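Local coordinates for F-actin-capping protein subunit alpha (Plasmodium berghei, PDB 7A0H) that probably caps the fast-growing barbed ends of actin filaments, blocking subunit exchange there without severing them, and forms an asymmetric homodimer, at residues 126-131 against 175-180; 160-165 against 171-176; 213-218 against 259-264. All coordinates share one frame; numbering follows the deposited sequence. Where two conformers were deposited one is given.

Contact 1: 126-131 against 175-180; sequences EYVDIY and LLICCD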
ATOM      1  N   GLU A 126     -21.524 -21.704  17.214  1.00 49.01           N
ATOM      2  CA  GLU A 126     -22.940 -21.346  17.119  1.00 40.41           C
ATOM      3  C   GLU A 126     -23.064 -19.886  16.746  1.00 35.25           C
ATOM      4  O   GLU A 126     -23.897 -19.484  15.903  1.00 37.24           O
ATOM      5  CB  GLU A 126     -23.655 -21.670  18.448  1.00 48.22           C
ATOM      6  CG  GLU A 126     -25.095 -21.159  18.586  1.00 66.90           C
ATOM      7  CD  GLU A 126     -25.749 -21.450  19.983  1.00 75.49           C
ATOM      8  OE1 GLU A 126     -25.221 -20.983  21.045  1.00 55.36           O
ATOM      9  OE2 GLU A 126     -26.792 -22.153  19.988  1.00 79.27           O
ATOM     10  N   TYR A 127     -22.185 -19.077  17.324  1.00 34.29           N
ATOM     11  CA  TYR A 127     -22.230 -17.657  17.126  1.00 42.40           C
ATOM     12  C   TYR A 127     -22.057 -17.335  15.646  1.00 47.82           C
ATOM     13  O   TYR A 127     -22.822 -16.541  15.063  1.00 50.00           O
ATOM     14  CB  TYR A 127     -21.130 -17.057  17.986  1.00 33.82           C
ATOM     15  CG  TYR A 127     -20.799 -15.629  17.583  1.00 45.15           C
ATOM     16  CD1 TYR A 127     -21.689 -14.648  17.807  1.00 40.41           C
ATOM     17  CD2 TYR A 127     -19.548 -15.272  16.934  1.00 47.34           C
ATOM     18  CE1 TYR A 127     -21.434 -13.320  17.493  1.00 39.46           C
ATOM     19  CE2 TYR A 127     -19.258 -13.984  16.638  1.00 35.64           C
ATOM     20  CZ  TYR A 127     -20.251 -12.980  16.873  1.00 41.48           C
ATOM     21  OH  TYR A 127     -20.034 -11.687  16.475  1.00 40.44           O
ATOM     22  N   VAL A 128     -21.050 -17.942  15.015  1.00 43.09           N
ATOM     23  CA  VAL A 128     -20.815 -17.722  13.587  1.00 39.96           C
ATOM     24  C   VAL A 128     -22.018 -18.193  12.796  1.00 37.14           C
ATOM     25  O   VAL A 128     -22.478 -17.544  11.856  1.00 51.41           O
ATOM     26  CB  VAL A 128     -19.526 -18.488  13.164  1.00 46.78           C
ATOM     27  CG1 VAL A 128     -19.411 -18.550  11.659  1.00 44.11           C
ATOM     28  CG2 VAL A 128     -18.341 -17.848  13.830  1.00 40.80           C
ATOM     29  N   ASP A 129     -22.529 -19.338  13.156  1.00 44.28           N
ATOM     30  CA  ASP A 129     -23.686 -19.879  12.470  1.00 52.04           C
ATOM     31  C   ASP A 129     -24.865 -18.931  12.548  1.00 51.72           C
ATOM     32  O   ASP A 129     -25.631 -18.754  11.575  1.00 59.30           O
ATOM     33  CB  ASP A 129     -24.037 -21.215  13.163  1.00 52.64           C
ATOM     34  CG  ASP A 129     -25.218 -21.894  12.558  1.00 55.50           C
ATOM     35  OD1 ASP A 129     -25.293 -21.962  11.314  1.00 72.39           O
ATOM     36  OD2 ASP A 129     -26.052 -22.417  13.329  1.00 89.83           O
ATOM     37  N   ILE A 130     -25.073 -18.337  13.716  1.00 43.98           N
ATOM     38  CA  ILE A 130     -26.269 -17.511  13.833  1.00 53.70           C
ATOM     39  C   ILE A 130     -26.093 -16.155  13.149  1.00 45.27           C
ATOM     40  O   ILE A 130     -27.034 -15.630  12.573  1.00 47.46           O
ATOM     41  CB  ILE A 130     -26.632 -17.340  15.315  1.00 46.35           C
ATOM     42  CG1 ILE A 130     -27.081 -18.689  15.882  1.00 52.62           C
ATOM     43  CG2 ILE A 130     -27.771 -16.347  15.493  1.00 50.09           C
ATOM     44  CD1 ILE A 130     -27.266 -18.696  17.434  1.00 43.52           C
ATOM     45  N   TYR A 131     -24.917 -15.544  13.252  1.00 55.05           N
ATOM     46  CA  TYR A 131     -24.746 -14.132  12.933  1.00 54.82           C
ATOM     47  C   TYR A 131     -23.950 -13.774  11.658  1.00 60.58           C
ATOM     48  O   TYR A 131     -24.111 -12.645  11.170  1.00 61.44           O
ATOM     49  CB  TYR A 131     -24.040 -13.440  14.104  1.00 49.85           C
ATOM     50  CG  TYR A 131     -24.903 -13.433  15.268  1.00 55.45           C
ATOM     51  CD1 TYR A 131     -26.013 -12.627  15.299  1.00 56.80           C
ATOM     52  CD2 TYR A 131     -24.629 -14.193  16.359  1.00 52.44           C
ATOM     53  CE1 TYR A 131     -26.845 -12.623  16.373  1.00 55.61           C
ATOM     54  CE2 TYR A 131     -25.407 -14.178  17.394  1.00 51.01           C
ATOM     55  CZ  TYR A 131     -26.533 -13.395  17.420  1.00 49.19           C
ATOM     56  OH  TYR A 131     -27.350 -13.390  18.526  1.00 43.36           O
ATOM     57  N   LEU A 175      -9.464 -17.584  21.377  1.00 35.27           N
ATOM     58  CA  LEU A 175     -10.647 -17.812  20.540  1.00 36.68           C
ATOM     59  C   LEU A 175     -10.425 -16.995  19.303  1.00 37.82           C
ATOM     60  O   LEU A 175     -10.050 -15.809  19.411  1.00 37.96           O
ATOM     61  CB  LEU A 175     -11.977 -17.352  21.204  1.00 45.11           C
ATOM     62  CG  LEU A 175     -12.472 -17.995  22.513  1.00 51.41           C
ATOM     63  CD1 LEU A 175     -11.788 -17.302  23.663  1.00 48.89           C
ATOM     64  CD2 LEU A 175     -14.024 -17.996  22.687  1.00 40.32           C
ATOM     65  N   LEU A 176     -10.750 -17.584  18.159  1.00 36.07           N
ATOM     66  CA  LEU A 176     -10.355 -16.995  16.878  1.00 36.81           C
ATOM     67  C   LEU A 176     -11.352 -17.299  15.770  1.00 42.39           C
ATOM     68  O   LEU A 176     -11.782 -18.469  15.556  1.00 39.65           O
ATOM     69  CB  LEU A 176      -8.989 -17.552  16.450  1.00 42.95           C
ATOM     70  CG  LEU A 176      -8.349 -17.128  15.094  1.00 42.85           C
ATOM     71  CD1 LEU A 176      -8.005 -15.650  15.114  1.00 38.72           C
ATOM     72  CD2 LEU A 176      -7.031 -17.993  14.878  1.00 45.86           C
ATOM     73  N   ILE A 177     -11.728 -16.219  15.079  1.00 34.87           N
ATOM     74  CA  ILE A 177     -12.600 -16.316  13.902  1.00 39.39           C
ATOM     75  C   ILE A 177     -11.860 -15.741  12.671  1.00 34.28           C
ATOM     76  O   ILE A 177     -11.332 -14.622  12.738  1.00 31.70           O
ATOM     77  CB  ILE A 177     -13.921 -15.560  14.070  1.00 35.44           C
ATOM     78  CG1 ILE A 177     -14.670 -16.012  15.323  1.00 39.30           C
ATOM     79  CG2 ILE A 177     -14.816 -15.795  12.815  1.00 36.27           C
ATOM     80  CD1 ILE A 177     -16.037 -15.074  15.658  1.00 46.55           C
ATOM     81  N   CYS A 178     -12.003 -16.440  11.564  1.00 36.19           N
ATOM     82  CA  CYS A 178     -11.358 -16.005  10.306  1.00 35.65           C
ATOM     83  C   CYS A 178     -12.309 -16.073   9.142  1.00 43.51           C
ATOM     84  O   CYS A 178     -12.977 -17.121   8.912  1.00 38.12           O
ATOM     85  CB  CYS A 178     -10.143 -16.951   9.938  1.00 45.91           C
ATOM     86  SG  CYS A 178      -8.993 -17.153  11.222  1.00 47.83           S
ATOM     87  N   CYS A 179     -12.367 -14.987   8.356  0.57 40.34           N
ATOM     88  CA  CYS A 179     -13.058 -15.056   7.063  0.57 48.71           C
ATOM     89  C   CYS A 179     -12.201 -14.358   6.004  0.57 47.76           C
ATOM     90  O   CYS A 179     -11.604 -13.300   6.239  0.57 48.01           O
ATOM     91  CB  CYS A 179     -14.525 -14.470   7.100  0.57 46.82           C
ATOM     92  SG  CYS A 179     -15.851 -15.500   8.015  0.57 47.01           S
ATOM     93  N   ASP A 180     -12.161 -14.986   4.838  1.00 43.12           N
ATOM     94  CA  ASP A 180     -11.410 -14.558   3.674  1.00 52.02           C
ATOM     95  C   ASP A 180     -12.360 -14.604   2.488  1.00 52.26           C
ATOM     96  O   ASP A 180     -13.055 -15.614   2.272  1.00 58.87           O
ATOM     97  CB  ASP A 180     -10.193 -15.468   3.396  1.00 46.46           C
ATOM     98  CG  ASP A 180      -9.055 -15.267   4.405  1.00 55.03           C
ATOM     99  OD1 ASP A 180      -8.649 -14.151   4.793  1.00 51.86           O
ATOM    100  OD2 ASP A 180      -8.568 -16.293   4.827  1.00 61.66           O
TER
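Y127 and V128, adjacent on helix 126-131, meet I177 on strand 175-180, and every contact converges on one methyl group. I177 CD1 lies 3.5 Å from Y127 CE2, with Y127 CD2 almost as near at 3.7 Å. This methyl sits in the plane of the phenol ring, so the tyrosine offers its edge and not a face, and the two side chains run roughly perpendicular to each other. V128 supplies the second wall: V128 CG2 comes to 4.0 Å from I177 CD1, its side chain sliding past the isoleucine in the opposite direction. The narrowness of the touch agrees with the backbone spacing, since V128 CA and I177 CA, the nearest pair, are still 8.3 Å apart, and only 119 Å² of surface is buried.

The torsions explain the convergence. Y127 has CG anti to its own N (chi1 164°), which extends the ring from the helix toward the sheet, while I177 carries CG1 beside its N with CD1 fully extended (chi2 173°).

Further out, Y127 OH is hydrogen-bonded to E258 OE1 of helix 243-266, fixing the far end of the ring whose edge I177 touches; L251 and R255 of that helix also pack on Y127. I177 itself rests against E258 and Y132, and V128 against C158, the cysteine seen disulfide-bonded to C179 in this protein. L286 of the second subunit adds a further apolar neighbour to Y127.

The pairing between helix and strand is therefore carried by dispersion and burial of hydrocarbon, without directional bonds of its own. The one polar atom on the touching side chains, the tyrosine hydroxyl, has its hydrogen-bonding partner on a different helix.

Contact 2: 160-165 against 171-176; sequences SSVYAS and YNLFLL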
ATOM      1  N   SER A 160     -13.004 -20.998  12.410  1.00 42.35           N
ATOM      2  CA  SER A 160     -12.955 -20.575  13.801  1.00 47.43           C
ATOM      3  C   SER A 160     -12.391 -21.727  14.624  1.00 43.05           C
ATOM      4  O   SER A 160     -12.654 -22.901  14.319  1.00 46.53           O
ATOM      5  CB  SER A 160     -14.358 -20.239  14.390  1.00 40.98           C
ATOM      6  OG  SER A 160     -15.283 -21.367  14.213  1.00 47.19           O
ATOM      7  N   SER A 161     -11.785 -21.384  15.766  1.00 35.65           N
ATOM      8  CA  SER A 161     -11.097 -22.418  16.510  1.00 42.68           C
ATOM      9  C   SER A 161     -10.939 -21.927  17.911  1.00 37.55           C
ATOM     10  O   SER A 161     -10.848 -20.732  18.101  1.00 37.47           O
ATOM     11  CB  SER A 161      -9.680 -22.684  15.885  1.00 45.53           C
ATOM     12  OG  SER A 161      -9.062 -23.677  16.661  1.00 55.65           O
ATOM     13  N   VAL A 162     -10.823 -22.819  18.888  1.00 45.39           N
ATOM     14  CA  VAL A 162     -10.436 -22.373  20.223  1.00 35.53           C
ATOM     15  C   VAL A 162      -9.256 -23.223  20.700  1.00 44.87           C
ATOM     16  O   VAL A 162      -9.307 -24.468  20.632  1.00 42.19           O
ATOM     17  CB  VAL A 162     -11.595 -22.427  21.262  1.00 44.56           C
ATOM     18  CG1 VAL A 162     -11.089 -21.826  22.555  1.00 36.13           C
ATOM     19  CG2 VAL A 162     -12.876 -21.506  20.875  1.00 35.28           C
ATOM     20  N   TYR A 163      -8.224 -22.546  21.244  1.00 39.64           N
ATOM     21  CA  TYR A 163      -6.992 -23.180  21.700  1.00 49.93           C
ATOM     22  C   TYR A 163      -6.796 -23.014  23.200  1.00 46.81           C
ATOM     23  O   TYR A 163      -7.044 -21.937  23.750  1.00 51.22           O
ATOM     24  CB  TYR A 163      -5.682 -22.571  20.997  1.00 49.50           C
ATOM     25  CG  TYR A 163      -5.749 -22.541  19.504  1.00 47.12           C
ATOM     26  CD1 TYR A 163      -5.242 -23.612  18.733  1.00 51.00           C
ATOM     27  CD2 TYR A 163      -6.377 -21.510  18.864  1.00 42.15           C
ATOM     28  CE1 TYR A 163      -5.368 -23.640  17.354  1.00 47.47           C
ATOM     29  CE2 TYR A 163      -6.466 -21.487  17.461  1.00 45.62           C
ATOM     30  CZ  TYR A 163      -5.965 -22.528  16.708  1.00 49.39           C
ATOM     31  OH  TYR A 163      -6.089 -22.514  15.310  1.00 49.74           O
ATOM     32  N   ALA A 164      -6.271 -24.040  23.860  1.00 55.07           N
ATOM     33  CA  ALA A 164      -6.135 -23.968  25.317  1.00 60.02           C
ATOM     34  C   ALA A 164      -4.736 -24.327  25.770  1.00 62.17           C
ATOM     35  O   ALA A 164      -4.143 -25.293  25.265  1.00 56.13           O
ATOM     36  CB  ALA A 164      -7.065 -24.932  26.011  1.00 57.01           C
ATOM     37  N   SER A 165      -4.224 -23.562  26.739  1.00 55.13           N
ATOM     38  CA  SER A 165      -2.923 -23.870  27.336  1.00 59.24           C
ATOM     39  C   SER A 165      -2.986 -23.501  28.805  1.00 57.93           C
ATOM     40  O   SER A 165      -3.907 -22.791  29.249  1.00 59.25           O
ATOM     41  CB  SER A 165      -1.750 -23.136  26.623  1.00 46.01           C
ATOM     42  OG  SER A 165      -2.038 -21.722  26.536  1.00 63.36           O
ATOM     43  N   TYR A 171      -4.894 -20.766  33.492  1.00 52.31           N
ATOM     44  CA  TYR A 171      -5.410 -21.277  32.241  1.00 54.62           C
ATOM     45  C   TYR A 171      -5.437 -20.188  31.183  1.00 54.15           C
ATOM     46  O   TYR A 171      -5.344 -19.004  31.489  1.00 57.40           O
ATOM     47  CB  TYR A 171      -6.821 -21.834  32.309  1.00 54.65           C
ATOM     48  CG  TYR A 171      -7.034 -23.047  33.166  1.00 66.47           C
ATOM     49  CD1 TYR A 171      -5.989 -23.939  33.436  1.00 70.11           C
ATOM     50  CD2 TYR A 171      -8.277 -23.313  33.688  1.00 73.47           C
ATOM     51  CE1 TYR A 171      -6.189 -25.045  34.231  1.00 77.48           C
ATOM     52  CE2 TYR A 171      -8.496 -24.415  34.490  1.00 88.69           C
ATOM     53  CZ  TYR A 171      -7.455 -25.282  34.752  1.00 83.98           C
ATOM     54  OH  TYR A 171      -7.690 -26.377  35.542  1.00 88.92           O
ATOM     55  N   ASN A 172      -5.552 -20.610  29.924  1.00 45.42           N
ATOM     56  CA  ASN A 172      -5.559 -19.607  28.876  1.00 46.58           C
ATOM     57  C   ASN A 172      -6.388 -20.128  27.723  1.00 37.04           C
ATOM     58  O   ASN A 172      -6.327 -21.311  27.369  1.00 44.34           O
ATOM     59  CB  ASN A 172      -4.140 -19.250  28.411  1.00 57.12           C
ATOM     60  CG  ASN A 172      -4.154 -18.114  27.427  1.00 56.75           C
ATOM     61  OD1 ASN A 172      -4.067 -16.928  27.801  1.00 58.21           O
ATOM     62  ND2 ASN A 172      -4.370 -18.449  26.153  1.00 46.54           N
ATOM     63  N   LEU A 173      -7.234 -19.294  27.225  1.00 46.51           N
ATOM     64  CA  LEU A 173      -7.998 -19.674  26.062  1.00 50.01           C
ATOM     65  C   LEU A 173      -7.874 -18.579  25.012  1.00 46.05           C
ATOM     66  O   LEU A 173      -8.020 -17.380  25.310  1.00 46.74           O
ATOM     67  CB  LEU A 173      -9.438 -19.913  26.437  1.00 44.49           C
ATOM     68  CG  LEU A 173      -9.868 -21.091  27.308  1.00 55.08           C
ATOM     69  CD1 LEU A 173     -11.303 -20.656  27.810  1.00 54.69           C
ATOM     70  CD2 LEU A 173      -9.941 -22.371  26.584  1.00 48.35           C
ATOM     71  N   PHE A 174      -7.691 -19.017  23.788  1.00 43.74           N
ATOM     72  CA  PHE A 174      -7.520 -18.143  22.663  1.00 41.98           C
ATOM     73  C   PHE A 174      -8.577 -18.543  21.681  1.00 43.27           C
ATOM     74  O   PHE A 174      -8.627 -19.717  21.282  1.00 45.64           O
ATOM     75  CB  PHE A 174      -6.150 -18.286  22.081  1.00 46.64           C
ATOM     76  CG  PHE A 174      -5.855 -17.303  20.940  1.00 46.82           C
ATOM     77  CD1 PHE A 174      -5.643 -15.973  21.225  1.00 48.02           C
ATOM     78  CD2 PHE A 174      -5.799 -17.726  19.609  1.00 45.02           C
ATOM     79  CE1 PHE A 174      -5.341 -15.051  20.216  1.00 49.32           C
ATOM     80  CE2 PHE A 174      -5.481 -16.810  18.556  1.00 47.06           C
ATOM     81  CZ  PHE A 174      -5.239 -15.492  18.861  1.00 49.67           C
ATOM     82  N   LEU A 175      -9.464 -17.584  21.377  1.00 35.27           N
ATOM     83  CA  LEU A 175     -10.647 -17.812  20.540  1.00 36.68           C
ATOM     84  C   LEU A 175     -10.425 -16.995  19.303  1.00 37.82           C
ATOM     85  O   LEU A 175     -10.050 -15.809  19.411  1.00 37.96           O
ATOM     86  CB  LEU A 175     -11.977 -17.352  21.204  1.00 45.11           C
ATOM     87  CG  LEU A 175     -12.472 -17.995  22.513  1.00 51.41           C
ATOM     88  CD1 LEU A 175     -11.788 -17.302  23.663  1.00 48.89           C
ATOM     89  CD2 LEU A 175     -14.024 -17.996  22.687  1.00 40.32           C
ATOM     90  N   LEU A 176     -10.750 -17.584  18.159  1.00 36.07           N
ATOM     91  CA  LEU A 176     -10.355 -16.995  16.878  1.00 36.81           C
ATOM     92  C   LEU A 176     -11.352 -17.299  15.770  1.00 42.39           C
ATOM     93  O   LEU A 176     -11.782 -18.469  15.556  1.00 39.65           O
ATOM     94  CB  LEU A 176      -8.989 -17.552  16.450  1.00 42.95           C
ATOM     95  CG  LEU A 176      -8.349 -17.128  15.094  1.00 42.85           C
ATOM     96  CD1 LEU A 176      -8.005 -15.650  15.114  1.00 38.72           C
ATOM     97  CD2 LEU A 176      -7.031 -17.993  14.878  1.00 45.86           C
TER
HETATM   98  O   HOH W   1      -4.322 -20.722  24.647  1.00 47.19           O
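The rings of Y163 and F174 lie side by side and point the same way from one face of the sheet. Y163 CD2 comes to the edge of the F174 ring, in its plane, 3.9 Å from F174 CD2. The ring planes are inclined by about 41°, and the sideways displacement of the rings confines the contact to their CD2 rims. Within its own strand, Y163 receives S161 OG over one face, 3.3 Å above the ring plane and displaced toward the rim.

V162 and L175 form the matching pair on the other face, likewise parallel in direction, with V162 CG2 3.9 Å from L175 CG. L173 CD2 lies between A164 CB (3.9 Å) and V162 CG1 (4.2 Å), linking them with L175 in one apolar row.

Backbone bonds set this register. Y163 N donates to F174 O at 2.9 Å and nearly straight (171° at the hydrogen), and F174 N returns a bond to Y163 O; S161 with L176 repeats the reciprocal pattern. At the S165–N172 pair the bond from N172 N to S165 O is short, 2.8 Å, but weak because it is bent. A water reinforces this end: it donates to Y163 O, accepts from N172 ND2 at 2.7 Å and is also hydrogen-bonded to S165 OG. N172 OD1 turns instead to N197 on the next strand.

A164 touches L113 of helix 112-131 on one side, while Y163 and L176 reach I69 of strand 66-70 on the other. Alternating hydrogen-bonded and non-hydrogen-bonded pairs, with strand axes at 165°, show antiparallel pairing, and the short connection between strands 154-167 and 170-183 makes it a beta hairpin. Strand 154-167 is the outermost within this chain of the five strands it contributes to the central sheet.

Contact 3: 213-218 against 259-264; sequences IDVVLT and NDVLYD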
ATOM      1  N   ILE A 213      -9.705  -7.001  16.484  1.00 43.95           N
ATOM      2  CA  ILE A 213     -10.408  -7.233  15.231  1.00 41.45           C
ATOM      3  C   ILE A 213      -9.662  -6.518  14.097  1.00 45.33           C
ATOM      4  O   ILE A 213      -9.517  -5.290  14.112  1.00 40.80           O
ATOM      5  CB  ILE A 213     -11.882  -6.766  15.298  1.00 40.92           C
ATOM      6  CG1 ILE A 213     -12.666  -7.597  16.370  1.00 47.81           C
ATOM      7  CG2 ILE A 213     -12.483  -6.936  13.960  1.00 43.29           C
ATOM      8  CD1 ILE A 213     -14.134  -7.221  16.481  1.00 39.62           C
ATOM      9  N   ASP A 214      -9.237  -7.294  13.103  1.00 51.18           N
ATOM     10  CA  ASP A 214      -8.442  -6.812  11.967  1.00 43.87           C
ATOM     11  C   ASP A 214      -9.273  -6.928  10.708  1.00 49.96           C
ATOM     12  O   ASP A 214      -9.800  -8.007  10.417  1.00 47.68           O
ATOM     13  CB  ASP A 214      -7.180  -7.625  11.813  1.00 43.21           C
ATOM     14  CG  ASP A 214      -6.074  -7.238  12.832  1.00 47.18           C
ATOM     15  OD1 ASP A 214      -5.857  -6.022  13.085  1.00 49.83           O
ATOM     16  OD2 ASP A 214      -5.382  -8.173  13.344  1.00 61.72           O
ATOM     17  N   VAL A 215      -9.438  -5.824   9.987  1.00 55.54           N
ATOM     18  CA  VAL A 215     -10.137  -5.827   8.704  1.00 51.12           C
ATOM     19  C   VAL A 215      -9.145  -5.322   7.650  1.00 51.39           C
ATOM     20  O   VAL A 215      -8.527  -4.266   7.847  1.00 52.67           O
ATOM     21  CB  VAL A 215     -11.361  -4.918   8.721  1.00 44.73           C
ATOM     22  CG1 VAL A 215     -12.254  -5.226   7.549  1.00 56.80           C
ATOM     23  CG2 VAL A 215     -12.162  -5.162   9.975  1.00 52.44           C
ATOM     24  N   VAL A 216      -8.976  -6.074   6.555  1.00 50.33           N
ATOM     25  CA  VAL A 216      -7.996  -5.702   5.533  1.00 43.95           C
ATOM     26  C   VAL A 216      -8.661  -5.815   4.184  1.00 51.20           C
ATOM     27  O   VAL A 216      -9.063  -6.928   3.779  1.00 51.62           O
ATOM     28  CB  VAL A 216      -6.728  -6.594   5.495  1.00 51.89           C
ATOM     29  CG1 VAL A 216      -5.672  -5.972   4.514  1.00 56.85           C
ATOM     30  CG2 VAL A 216      -6.112  -6.819   6.855  1.00 51.07           C
ATOM     31  N   LEU A 217      -8.698  -4.703   3.450  1.00 46.39           N
ATOM     32  CA  LEU A 217      -9.114  -4.735   2.054  1.00 53.49           C
ATOM     33  C   LEU A 217      -7.810  -4.913   1.253  1.00 54.68           C
ATOM     34  O   LEU A 217      -6.807  -4.200   1.484  1.00 47.28           O
ATOM     35  CB  LEU A 217      -9.839  -3.458   1.654  1.00 55.34           C
ATOM     36  CG  LEU A 217     -10.443  -3.356   0.236  1.00 56.44           C
ATOM     37  CD1 LEU A 217     -11.663  -4.416   0.075  1.00 55.01           C
ATOM     38  CD2 LEU A 217     -10.864  -1.956  -0.099  1.00 54.53           C
ATOM     39  N   THR A 218      -7.824  -5.885   0.340  1.00 53.15           N
ATOM     40  CA  THR A 218      -6.656  -6.259  -0.443  1.00 59.74           C
ATOM     41  C   THR A 218      -6.894  -6.282  -1.947  1.00 56.06           C
ATOM     42  O   THR A 218      -5.919  -6.392  -2.689  1.00 63.26           O
ATOM     43  CB  THR A 218      -6.086  -7.640  -0.001  1.00 60.92           C
ATOM     44  OG1 THR A 218      -7.019  -8.730  -0.194  1.00 56.11           O
ATOM     45  CG2 THR A 218      -5.589  -7.586   1.438  1.00 65.14           C
ATOM     46  N   ASN A 259     -20.152  -6.148  16.661  1.00 42.94           N
ATOM     47  CA  ASN A 259     -21.168  -5.144  16.338  1.00 44.51           C
ATOM     48  C   ASN A 259     -20.579  -3.737  16.386  1.00 41.10           C
ATOM     49  O   ASN A 259     -20.937  -2.886  15.588  1.00 46.16           O
ATOM     50  CB  ASN A 259     -22.343  -5.211  17.377  1.00 54.18           C
ATOM     51  CG  ASN A 259     -23.397  -6.255  17.020  1.00 57.98           C
ATOM     52  OD1 ASN A 259     -23.657  -6.476  15.836  1.00 58.73           O
ATOM     53  ND2 ASN A 259     -24.030  -6.890  18.058  1.00 57.88           N
ATOM     54  N   ASP A 260     -19.699  -3.466  17.348  0.56 44.71           N
ATOM     55  CA  ASP A 260     -19.125  -2.120  17.471  0.56 50.08           C
ATOM     56  C   ASP A 260     -18.228  -1.783  16.270  0.56 50.51           C
ATOM     57  O   ASP A 260     -18.204  -0.626  15.824  0.56 46.32           O
ATOM     58  CB  ASP A 260     -18.404  -2.041  18.832  0.56 46.40           C
ATOM     59  CG  ASP A 260     -17.780  -0.648  19.134  0.56 58.79           C
ATOM     60  OD1 ASP A 260     -18.398   0.426  18.853  0.56 61.74           O
ATOM     61  OD2 ASP A 260     -16.649  -0.644  19.721  0.56 55.96           O
ATOM     62  N   VAL A 261     -17.515  -2.779  15.700  1.00 50.13           N
ATOM     63  CA  VAL A 261     -16.695  -2.519  14.500  1.00 48.04           C
ATOM     64  C   VAL A 261     -17.605  -2.273  13.300  1.00 46.02           C
ATOM     65  O   VAL A 261     -17.388  -1.353  12.494  1.00 54.53           O
ATOM     66  CB  VAL A 261     -15.723  -3.703  14.232  1.00 51.53           C
ATOM     67  CG1 VAL A 261     -15.078  -3.584  12.826  1.00 51.49           C
ATOM     68  CG2 VAL A 261     -14.636  -3.798  15.301  1.00 47.27           C
ATOM     69  N   LEU A 262     -18.659  -3.075  13.185  1.00 48.70           N
ATOM     70  CA  LEU A 262     -19.635  -2.862  12.129  1.00 52.74           C
ATOM     71  C   LEU A 262     -20.144  -1.450  12.181  1.00 54.16           C
ATOM     72  O   LEU A 262     -20.239  -0.759  11.163  1.00 62.69           O
ATOM     73  CB  LEU A 262     -20.788  -3.823  12.302  1.00 51.68           C
ATOM     74  CG  LEU A 262     -21.760  -3.938  11.153  1.00 77.77           C
ATOM     75  CD1 LEU A 262     -22.679  -5.134  11.348  1.00 84.88           C
ATOM     76  CD2 LEU A 262     -22.557  -2.682  11.075  1.00 90.12           C
ATOM     77  N   TYR A 263     -20.420  -0.980  13.370  1.00 53.25           N
ATOM     78  CA  TYR A 263     -20.910   0.377  13.494  1.00 57.98           C
ATOM     79  C   TYR A 263     -19.832   1.357  13.069  1.00 55.43           C
ATOM     80  O   TYR A 263     -20.120   2.316  12.361  1.00 54.02           O
ATOM     81  CB  TYR A 263     -21.343   0.623  14.924  1.00 60.49           C
ATOM     82  CG  TYR A 263     -21.690   2.060  15.142  1.00 58.85           C
ATOM     83  CD1 TYR A 263     -22.990   2.527  14.993  1.00 64.81           C
ATOM     84  CD2 TYR A 263     -20.692   2.968  15.493  1.00 67.58           C
ATOM     85  CE1 TYR A 263     -23.286   3.878  15.222  1.00 70.79           C
ATOM     86  CE2 TYR A 263     -20.957   4.297  15.696  1.00 69.89           C
ATOM     87  CZ  TYR A 263     -22.257   4.763  15.549  1.00 80.09           C
ATOM     88  OH  TYR A 263     -22.478   6.103  15.751  1.00 84.53           O
ATOM     89  N   ASP A 264     -18.588   1.128  13.514  1.00 50.94           N
ATOM     90  CA  ASP A 264     -17.483   2.010  13.144  1.00 48.57           C
ATOM     91  C   ASP A 264     -17.282   2.108  11.644  1.00 56.73           C
ATOM     92  O   ASP A 264     -17.070   3.191  11.109  1.00 57.44           O
ATOM     93  CB  ASP A 264     -16.199   1.503  13.769  1.00 57.10           C
ATOM     94  CG  ASP A 264     -16.113   1.831  15.193  1.00 66.95           C
ATOM     95  OD1 ASP A 264     -16.811   2.784  15.579  1.00 61.79           O
ATOM     96  OD2 ASP A 264     -15.299   1.198  15.895  1.00 68.52           O
TER
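V261 meets I213 and V215 through carbon alone, and the polar grip lies beside it on the helix: K231 NZ forms salt bridges with both D260 OD2 and D264 OD2, carboxylates one helical turn apart. The backbone bonds from D264 N to D260 O (2.9 Å) and from Y263 N to N259 O both span V261 and show that it lies within a regular helical turn; its CB points to strand 213-218.

Both valine methyls are used, each for a different strand residue. V261 CG2 does most of the work: it lies 3.7 Å from I213 CD1 and 4.0 Å from both I213 CB and I213 CG2. One methyl thus rests against the base, branch and end of the isoleucine, and the two side chains slide past each other in opposite directions. With CG1 of I213 beside its N (chi1 -63°) and an extended chi2 (-179°), CD1 is carried out to V261 CG2. V261 CG1, anti to N, faces V215 CG2 at a looser 4.4 Å. I213 and V215 are two apart on the strand and so project from the same face; D214 between them points away and forms a salt bridge with R230.

All three touching residues are buried, although the pairing covers just 112 Å² and the closest backbone approach, I213 CA to V261 CA, is 7.9 Å. Across the two segments the gap is bridged by aliphatic side chains.

Around them, F233 of strand 223-238 packs on both I213 and V261, and W192 of strand 187-200 on I213 and V215. From the second subunit, I283 packs on V215 and I284 on V261, so helix 243-266 lies over the strands of the central sheet at a place where the partner chain also enters.

From the N terminus, helix 112-131 opens contact 1 first. The chain then enters strand 154-167, where contact 2 opens and, after a short hairpin turn, closes on 171-176. Contact 1 closes on the overlapping segment 175-180 of the same strand; the two closing segments share L175 and L176, so the hairpin falls almost wholly within the wider excursion from helix to strand. Contact 3 follows in series, running from strand 206-220 through strand 223-238 to helix 243-266, and its centre is 14 Å from that of contact 1. Contact 2 joins two neighbouring strands, whereas contacts 1 and 3 bring two helices onto the same central sheet, and both of these also touch the second subunit.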